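Death on curing protein (Enterobacteria phage P1, PDB 3DD7) is the toxin of the Phd-Doc toxin-antitoxin pair, a Fic-fold protein that blocks translation, probably by phosphorylating elongation factor Tu, and is inhibited by Phd. Local coordinates at residues A[55-60]-A[109-114]; A[14-19]-A[69-74]; A[49-54]-A[81-86]. The protein carries 2 engineered substitutions. All coordinates share one frame; numbering follows the deposited sequence.

Contact 1. Residues A[55-60]-A[109-114]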
# COMPACT_ATOMS: atom_id res chain seq x y z
N SER A 55 -7.19 -3.93 2.84
CA SER A 55 -5.99 -3.09 2.95
C SER A 55 -4.72 -3.94 2.93
O SER A 55 -3.76 -3.61 2.24
CB SER A 55 -6.02 -2.23 4.22
OG SER A 55 -4.84 -1.44 4.33
N ALA A 56 -4.74 -5.02 3.69
CA ALA A 56 -3.59 -5.94 3.73
C ALA A 56 -3.28 -6.55 2.35
O ALA A 56 -2.11 -6.74 2.02
CB ALA A 56 -3.83 -7.05 4.75
N THR A 57 -4.32 -6.86 1.58
CA THR A 57 -4.16 -7.47 0.26
C THR A 57 -3.47 -6.47 -0.67
O THR A 57 -2.51 -6.83 -1.38
CB THR A 57 -5.52 -7.96 -0.33
OG1 THR A 57 -6.20 -8.76 0.64
CG2 THR A 57 -5.32 -8.81 -1.57
N TYR A 58 -3.91 -5.21 -0.64
CA TYR A 58 -3.18 -4.15 -1.37
C TYR A 58 -1.72 -4.06 -0.91
O TYR A 58 -0.81 -3.97 -1.74
CB TYR A 58 -3.81 -2.78 -1.20
CG TYR A 58 -5.00 -2.52 -2.11
CD1 TYR A 58 -4.82 -2.13 -3.44
CD2 TYR A 58 -6.29 -2.66 -1.63
CE1 TYR A 58 -5.91 -1.88 -4.27
CE2 TYR A 58 -7.40 -2.39 -2.44
CZ TYR A 58 -7.20 -2.02 -3.76
OH TYR A 58 -8.29 -1.77 -4.57
N LEU A 59 -1.51 -4.03 0.40
CA LEU A 59 -0.17 -3.89 0.93
C LEU A 59 0.72 -5.04 0.44
O LEU A 59 1.78 -4.80 -0.14
CB LEU A 59 -0.19 -3.80 2.45
CG LEU A 59 1.10 -3.30 3.11
CD1 LEU A 59 0.85 -2.68 4.52
CD2 LEU A 59 2.16 -4.42 3.20
N VAL A 60 0.30 -6.28 0.68
CA VAL A 60 1.12 -7.43 0.30
C VAL A 60 1.32 -7.50 -1.22
O VAL A 60 2.44 -7.73 -1.71
CB VAL A 60 0.57 -8.77 0.85
CG1 VAL A 60 1.42 -9.98 0.39
CG2 VAL A 60 0.52 -8.75 2.38
N ILE A 109 5.53 -12.20 6.27
CA ILE A 109 4.25 -11.90 6.90
C ILE A 109 3.14 -12.03 5.87
O ILE A 109 3.20 -11.40 4.81
CB ILE A 109 4.27 -10.49 7.53
CG1 ILE A 109 5.51 -10.33 8.45
CG2 ILE A 109 2.97 -10.21 8.27
CD1 ILE A 109 5.69 -8.90 9.04
N SER A 110 2.15 -12.87 6.17
CA SER A 110 1.02 -13.13 5.28
C SER A 110 0.06 -11.95 5.24
O SER A 110 0.10 -11.07 6.10
CB SER A 110 0.25 -14.36 5.80
OG SER A 110 -0.55 -14.01 6.93
N VAL A 111 -0.84 -11.96 4.26
CA VAL A 111 -1.97 -11.03 4.21
C VAL A 111 -2.77 -11.04 5.53
O VAL A 111 -2.98 -9.99 6.11
CB VAL A 111 -2.87 -11.33 2.97
CG1 VAL A 111 -4.18 -10.52 3.01
CG2 VAL A 111 -2.11 -11.02 1.68
N SER A 112 -3.17 -12.23 6.00
CA SER A 112 -3.93 -12.37 7.25
C SER A 112 -3.20 -11.68 8.41
O SER A 112 -3.81 -10.95 9.21
CB SER A 112 -4.14 -13.86 7.55
OG SER A 112 -4.85 -14.05 8.76
N SER A 113 -1.90 -11.92 8.50
CA SER A 113 -1.12 -11.35 9.59
C SER A 113 -0.98 -9.82 9.45
O SER A 113 -1.05 -9.09 10.45
CB SER A 113 0.23 -12.07 9.66
OG SER A 113 0.02 -13.47 9.84
N VAL A 114 -0.77 -9.35 8.22
CA VAL A 114 -0.74 -7.90 7.99
C VAL A 114 -2.08 -7.27 8.40
O VAL A 114 -2.12 -6.25 9.10
CB VAL A 114 -0.36 -7.54 6.52
CG1 VAL A 114 -0.48 -6.04 6.33
CG2 VAL A 114 1.08 -7.97 6.26

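Contact 2. Residues A[14-19]-A[69-74]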
# COMPACT_ATOMS: atom_id res chain seq x y z
N ASP A 14 4.63 7.84 -7.97
CA ASP A 14 5.45 8.86 -8.63
C ASP A 14 5.54 10.09 -7.72
O ASP A 14 6.59 10.72 -7.60
CB ASP A 14 4.84 9.22 -9.98
CG ASP A 14 4.99 8.11 -11.01
OD1 ASP A 14 5.73 7.12 -10.75
OD2 ASP A 14 4.36 8.26 -12.08
N ALA A 15 4.44 10.42 -7.04
CA ALA A 15 4.45 11.55 -6.08
C ALA A 15 5.38 11.28 -4.90
O ALA A 15 6.04 12.18 -4.37
CB ALA A 15 3.05 11.86 -5.61
N ASN A 16 5.41 10.02 -4.48
CA ASN A 16 6.26 9.59 -3.38
C ASN A 16 7.74 9.67 -3.78
O ASN A 16 8.59 10.15 -3.00
CB ASN A 16 5.90 8.16 -2.98
CG ASN A 16 6.53 7.78 -1.69
OD1 ASN A 16 7.68 7.43 -1.64
ND2 ASN A 16 5.77 7.87 -0.62
N ILE A 17 8.04 9.26 -5.00
CA ILE A 17 9.41 9.32 -5.52
C ILE A 17 9.88 10.78 -5.54
O ILE A 17 11.01 11.08 -5.13
CB ILE A 17 9.52 8.69 -6.95
CG1 ILE A 17 9.45 7.15 -6.85
CG2 ILE A 17 10.78 9.18 -7.72
CD1 ILE A 17 10.64 6.48 -6.21
N SER A 18 8.99 11.66 -6.01
CA SER A 18 9.28 13.09 -6.12
C SER A 18 9.57 13.70 -4.75
O SER A 18 10.51 14.48 -4.59
CB SER A 18 8.10 13.81 -6.77
OG SER A 18 8.40 15.17 -7.05
N ARG A 19 8.78 13.33 -3.76
CA ARG A 19 8.87 13.96 -2.45
C ARG A 19 10.04 13.40 -1.63
O ARG A 19 10.77 14.16 -0.99
CB ARG A 19 7.53 13.83 -1.71
CG ARG A 19 7.59 14.28 -0.27
CD ARG A 19 6.23 14.67 0.20
NE ARG A 19 6.22 14.86 1.65
CZ ARG A 19 5.15 15.25 2.32
NH1 ARG A 19 4.04 15.56 1.65
NH2 ARG A 19 5.19 15.37 3.65
N ASN A 69 10.61 0.26 -10.20
CA ASN A 69 12.04 0.14 -10.02
C ASN A 69 12.44 0.43 -8.58
O ASN A 69 13.46 -0.07 -8.10
CB ASN A 69 12.76 1.13 -10.93
CG ASN A 69 12.59 0.80 -12.41
OD1 ASN A 69 12.33 1.69 -13.22
ND2 ASN A 69 12.75 -0.46 -12.76
N ASP A 70 11.65 1.25 -7.92
CA ASP A 70 11.96 1.68 -6.56
C ASP A 70 10.68 2.11 -5.85
O ASP A 70 9.66 2.33 -6.49
CB ASP A 70 12.98 2.83 -6.60
CG ASP A 70 13.76 3.00 -5.31
OD1 ASP A 70 13.52 2.23 -4.36
OD2 ASP A 70 14.62 3.91 -5.25
N ALA A 71 10.77 2.20 -4.53
CA ALA A 71 9.70 2.65 -3.65
C ALA A 71 8.47 1.74 -3.73
O ALA A 71 7.33 2.20 -3.56
CB ALA A 71 9.34 4.12 -3.95
N ASN A 72 8.68 0.45 -3.99
CA ASN A 72 7.59 -0.51 -3.92
C ASN A 72 7.03 -0.63 -2.51
O ASN A 72 5.81 -0.69 -2.32
CB ASN A 72 8.03 -1.87 -4.43
CG ASN A 72 8.34 -1.86 -5.89
OD1 ASN A 72 7.46 -1.72 -6.71
ND2 ASN A 72 9.61 -2.06 -6.23
N LYS A 73 7.91 -0.70 -1.52
CA LYS A 73 7.43 -0.82 -0.14
C LYS A 73 6.69 0.45 0.30
O LYS A 73 5.61 0.36 0.90
CB LYS A 73 8.56 -1.17 0.83
CG LYS A 73 9.17 -2.57 0.59
CD LYS A 73 10.32 -2.84 1.55
CE LYS A 73 11.54 -1.95 1.30
NZ LYS A 73 12.33 -2.48 0.15
N ARG A 74 7.26 1.61 -0.01
CA ARG A 74 6.57 2.87 0.32
C ARG A 74 5.19 2.92 -0.33
O ARG A 74 4.20 3.29 0.32
CB ARG A 74 7.41 4.08 -0.07
CG ARG A 74 8.44 4.44 0.98
CD ARG A 74 9.28 5.62 0.46
NE ARG A 74 10.38 5.17 -0.41
CZ ARG A 74 10.95 5.91 -1.36
NH1 ARG A 74 10.46 7.10 -1.68
NH2 ARG A 74 11.99 5.43 -2.03

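Contact 3. Residues A[49-54]-A[81-86]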
# COMPACT_ATOMS: atom_id res chain seq x y z
N THR A 49 -15.22 -8.39 2.81
CA THR A 49 -15.84 -7.14 3.21
C THR A 49 -15.05 -6.46 4.33
O THR A 49 -15.30 -5.30 4.68
CB THR A 49 -17.32 -7.33 3.65
OG1 THR A 49 -17.38 -8.29 4.72
CG2 THR A 49 -18.17 -7.83 2.49
N ASP A 50 -14.12 -7.20 4.91
CA ASP A 50 -13.31 -6.66 6.00
C ASP A 50 -12.26 -5.70 5.46
O ASP A 50 -11.38 -6.11 4.71
CB ASP A 50 -12.65 -7.81 6.76
CG ASP A 50 -11.95 -7.33 8.00
OD1 ASP A 50 -10.96 -6.59 7.88
OD2 ASP A 50 -12.39 -7.68 9.12
N LEU A 51 -12.36 -4.43 5.86
CA LEU A 51 -11.49 -3.38 5.32
C LEU A 51 -10.03 -3.68 5.60
O LEU A 51 -9.18 -3.41 4.76
CB LEU A 51 -11.87 -2.02 5.90
CG LEU A 51 -13.17 -1.44 5.35
CD1 LEU A 51 -13.39 -0.07 5.99
CD2 LEU A 51 -13.14 -1.33 3.81
N PHE A 52 -9.75 -4.28 6.75
CA PHE A 52 -8.34 -4.57 7.09
C PHE A 52 -7.74 -5.69 6.26
O PHE A 52 -6.55 -5.62 5.91
CB PHE A 52 -8.19 -4.78 8.59
CG PHE A 52 -8.55 -3.55 9.36
CD1 PHE A 52 -7.70 -2.44 9.33
CD2 PHE A 52 -9.76 -3.45 10.03
CE1 PHE A 52 -8.04 -1.27 10.00
CE2 PHE A 52 -10.11 -2.27 10.70
CZ PHE A 52 -9.25 -1.19 10.69
N GLU A 53 -8.56 -6.70 5.94
CA GLU A 53 -8.11 -7.76 5.03
C GLU A 53 -7.84 -7.19 3.64
O GLU A 53 -6.82 -7.48 3.04
CB GLU A 53 -9.10 -8.93 4.92
CG GLU A 53 -8.34 -10.29 5.02
CD GLU A 53 -8.57 -11.31 3.90
OE1 GLU A 53 -7.56 -11.71 3.26
OE2 GLU A 53 -9.72 -11.77 3.68
N VAL A 54 -8.75 -6.35 3.15
CA VAL A 54 -8.57 -5.70 1.85
C VAL A 54 -7.33 -4.80 1.84
O VAL A 54 -6.50 -4.93 0.95
CB VAL A 54 -9.83 -4.95 1.37
CG1 VAL A 54 -9.64 -4.45 -0.06
CG2 VAL A 54 -11.06 -5.89 1.43
N LEU A 81 -2.92 2.36 3.27
CA LEU A 81 -3.44 3.29 4.27
C LEU A 81 -4.37 4.32 3.61
O LEU A 81 -5.37 4.75 4.20
CB LEU A 81 -2.30 3.91 5.08
CG LEU A 81 -1.96 3.12 6.36
CD1 LEU A 81 -1.67 1.61 6.20
CD2 LEU A 81 -0.87 3.79 7.22
N LEU A 82 -4.06 4.65 2.36
CA LEU A 82 -4.96 5.47 1.54
C LEU A 82 -6.30 4.76 1.39
O LEU A 82 -7.38 5.37 1.52
CB LEU A 82 -4.35 5.76 0.17
CG LEU A 82 -5.21 6.60 -0.78
CD1 LEU A 82 -5.59 7.96 -0.19
CD2 LEU A 82 -4.52 6.75 -2.16
N PHE A 83 -6.23 3.46 1.10
CA PHE A 83 -7.40 2.62 1.02
C PHE A 83 -8.23 2.72 2.31
O PHE A 83 -9.44 2.98 2.26
CB PHE A 83 -7.04 1.17 0.70
CG PHE A 83 -8.21 0.26 0.83
CD1 PHE A 83 -9.12 0.13 -0.22
CD2 PHE A 83 -8.44 -0.42 2.02
CE1 PHE A 83 -10.21 -0.68 -0.09
CE2 PHE A 83 -9.56 -1.23 2.16
CZ PHE A 83 -10.45 -1.35 1.09
N LEU A 84 -7.59 2.51 3.46
CA LEU A 84 -8.31 2.61 4.74
C LEU A 84 -8.95 3.99 4.93
O LEU A 84 -10.11 4.09 5.29
CB LEU A 84 -7.41 2.25 5.93
CG LEU A 84 -6.99 0.80 6.10
CD1 LEU A 84 -5.98 0.74 7.25
CD2 LEU A 84 -8.16 -0.21 6.28
N ARG A 85 -8.17 5.05 4.69
CA ARG A 85 -8.66 6.42 4.81
C ARG A 85 -9.88 6.73 3.92
O ARG A 85 -10.85 7.37 4.37
CB ARG A 85 -7.52 7.42 4.57
CG ARG A 85 -7.91 8.88 4.86
CD ARG A 85 -6.77 9.79 4.49
NE ARG A 85 -6.78 10.08 3.06
CZ ARG A 85 -5.94 10.91 2.44
NH1 ARG A 85 -4.99 11.56 3.10
NH2 ARG A 85 -6.06 11.10 1.14
N ARG A 86 -9.86 6.27 2.68
CA ARG A 86 -10.99 6.51 1.78
C ARG A 86 -12.25 5.81 2.25
O ARG A 86 -13.37 6.24 1.96
CB ARG A 86 -10.70 5.97 0.40
CG ARG A 86 -9.52 6.54 -0.25
CD ARG A 86 -9.79 6.47 -1.70
NE ARG A 86 -9.04 7.52 -2.34
CZ ARG A 86 -8.68 7.49 -3.61
NH1 ARG A 86 -9.03 6.46 -4.36
NH2 ARG A 86 -7.97 8.49 -4.09

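Contact 1. Residues A[55-60]-A[109-114]
Ala56 and Val111 bring the two backbones together, their CA atoms only 5.4 Å apart where the first turn of helix 111-122 meets helix 51-65. The small alanine permits this closeness: its CB sits 3.3 Å from Val111 O, so a methyl group rests directly on the main chain of the other helix. The start of that helix is held by Ser110 at the N-cap, whose OG accepts from Ser113 N at 2.9 Å with a nearly straight N-H.

Val111 divides its two branches between neighbouring partners on helix 51-65. With CG1 opposite the backbone N (chi1 171°), that methyl reaches Thr57 OG1 at 3.6 Å and also lies against Ala56 CB, while CG2 packs on Val60 CG2 at 3.5 Å. Val114, one turn further on, repeats the division: CG1 meets Ala56 CB at 3.8 Å and Leu59 CD1 a little further off, and CG2 turns to Val60 CG2 at 4.0 Å. Leu59 and Val114 also touch Ala104 of helix 97-105, which joins the same apolar layer.

No hydrogen bond crosses the interface. Ser110 OG caps the start of its own helix, and Thr57 OG1 is bonded to Glu53 O one turn back in its own. Cohesion between the segments therefore rests on the close fit of methyl groups, with no polar link to fix the start of helix 111-122 against helix 51-65.

Contact 2. Residues A[14-19]-A[69-74]
Asn16 and Arg74 meet with their flat groups turned 49° against each other, the guanidinium presenting NH1 to the amide oxygen. Arg74 NH1 donates to Asn16 OD1 over 2.8 Å, almost head-on to the carbonyl (C=O...N angle 169°), although the bond is bent at the hydrogen and the oxygen lies tilted from the guanidinium plane. Arg74 CD also comes to 3.2 Å from Asn16 OD1. Beyond it, a turn at chi3 (-84°) folds the guanidinium back over its own segment, where Ala71 CB lies 3.5 Å above the centre of one face. NH1 has a second acceptor in Gly21 O, so two oxygens from the end of helix 6-20 and beyond it fix the group.

Residues 69-74 belong to the Fic signature motif, the loop and helix start that in Fic enzymes form the nucleotide-phosphate site; here Ala71 is the N-cap of helix 72-86. Asp70 shapes the turn, its OD1 accepting from Ala71 N at 2.8 Å while OD2 takes Leu23 N.

Beside the polar pair, Ile17 supplies the apolar half of the contact: it leaves its helix neither toward nor away from the loop, yet CD1 reaches Ala71 CB at 3.5 Å. Asn16 ND2, for its part, is hydrogen-bonded to a polar side chain of the bound Phd peptide, so one amide is bonded to both the antitoxin and the motif arginine.

Contact 3. Residues A[49-54]-A[81-86]
Phe83 sets the far end of its ring against the first turn of helix 51-65, touching Leu51 and Val54 together. Its CG lies opposite the backbone N (chi1 170°), which carries the ring out from helix 72-86 toward helix 51-65 with CE2 and CZ leading. The Val54 and Phe83 side chains cross at about a right angle, Val54 CG1 lying 3.4 Å from Phe83 CZ. Leu51 approaches obliquely, with CD2 3.8 Å from Phe83 CZ, and its carbonyl oxygen lies at the ring edge near the ring plane, 3.4 Å from Phe83 CE2. That edge carries the positive end of the ring's C-H dipoles, so the encounter is probably mildly favourable.

Leu84 takes a different orientation: CG stands opposite its own carbonyl carbon (chi1 -70°), and the fork of the side chain turns back to helix 51-65. CD2 enters between neighbours there, at 3.7 Å from Leu51 O and 3.8 Å from Phe52 CD1. The Phe52 side chain leaves its backbone pointing away from helix 72-86, but its chi1 (-63°) swings the ring back toward Leu84, the two side chains crossing at about a right angle, with both leucine methyls near CD1 and CE1.

The turn bearing Leu51, Phe52 and Val54 is set by Asp50 at the N-cap. Its OD1 accepts from Glu53 N at 3.1 Å, with a weak bond from Phe52 N beside it, and forms a salt bridge with Arg119; the negative charge would also suit the positive end of the helix dipole.

The whole arrangement joins the N-terminal end of helix 51-65 to the C-terminal end of helix 72-86. Phe83 continues onto the Tyr58 ring, while Phe52 reaches Leu118 and Arg119 of helix 111-122, so this last helix packs beside the pair.

How the contacts relate
From the N terminus, helix 6-20 is the first to be used, and contact 2 closes a long loop when it meets the start of helix 72-86. Helix 51-65 lies within that loop and opens contact 3 and then contact 1, which close later, at 81-86 and at 109-114. Every pair of contacts therefore crosses along the chain and none nests. Contacts 1 and 3 share helix 51-65 and touch, notably through Ser55 against Leu84 and Tyr58 against Phe83, with centres about 11 Å apart. Contact 2 stands apart, its centre about 21 Å from that of contact 3, yet helix 72-86 links the two, carrying the Fic motif end into the helical core.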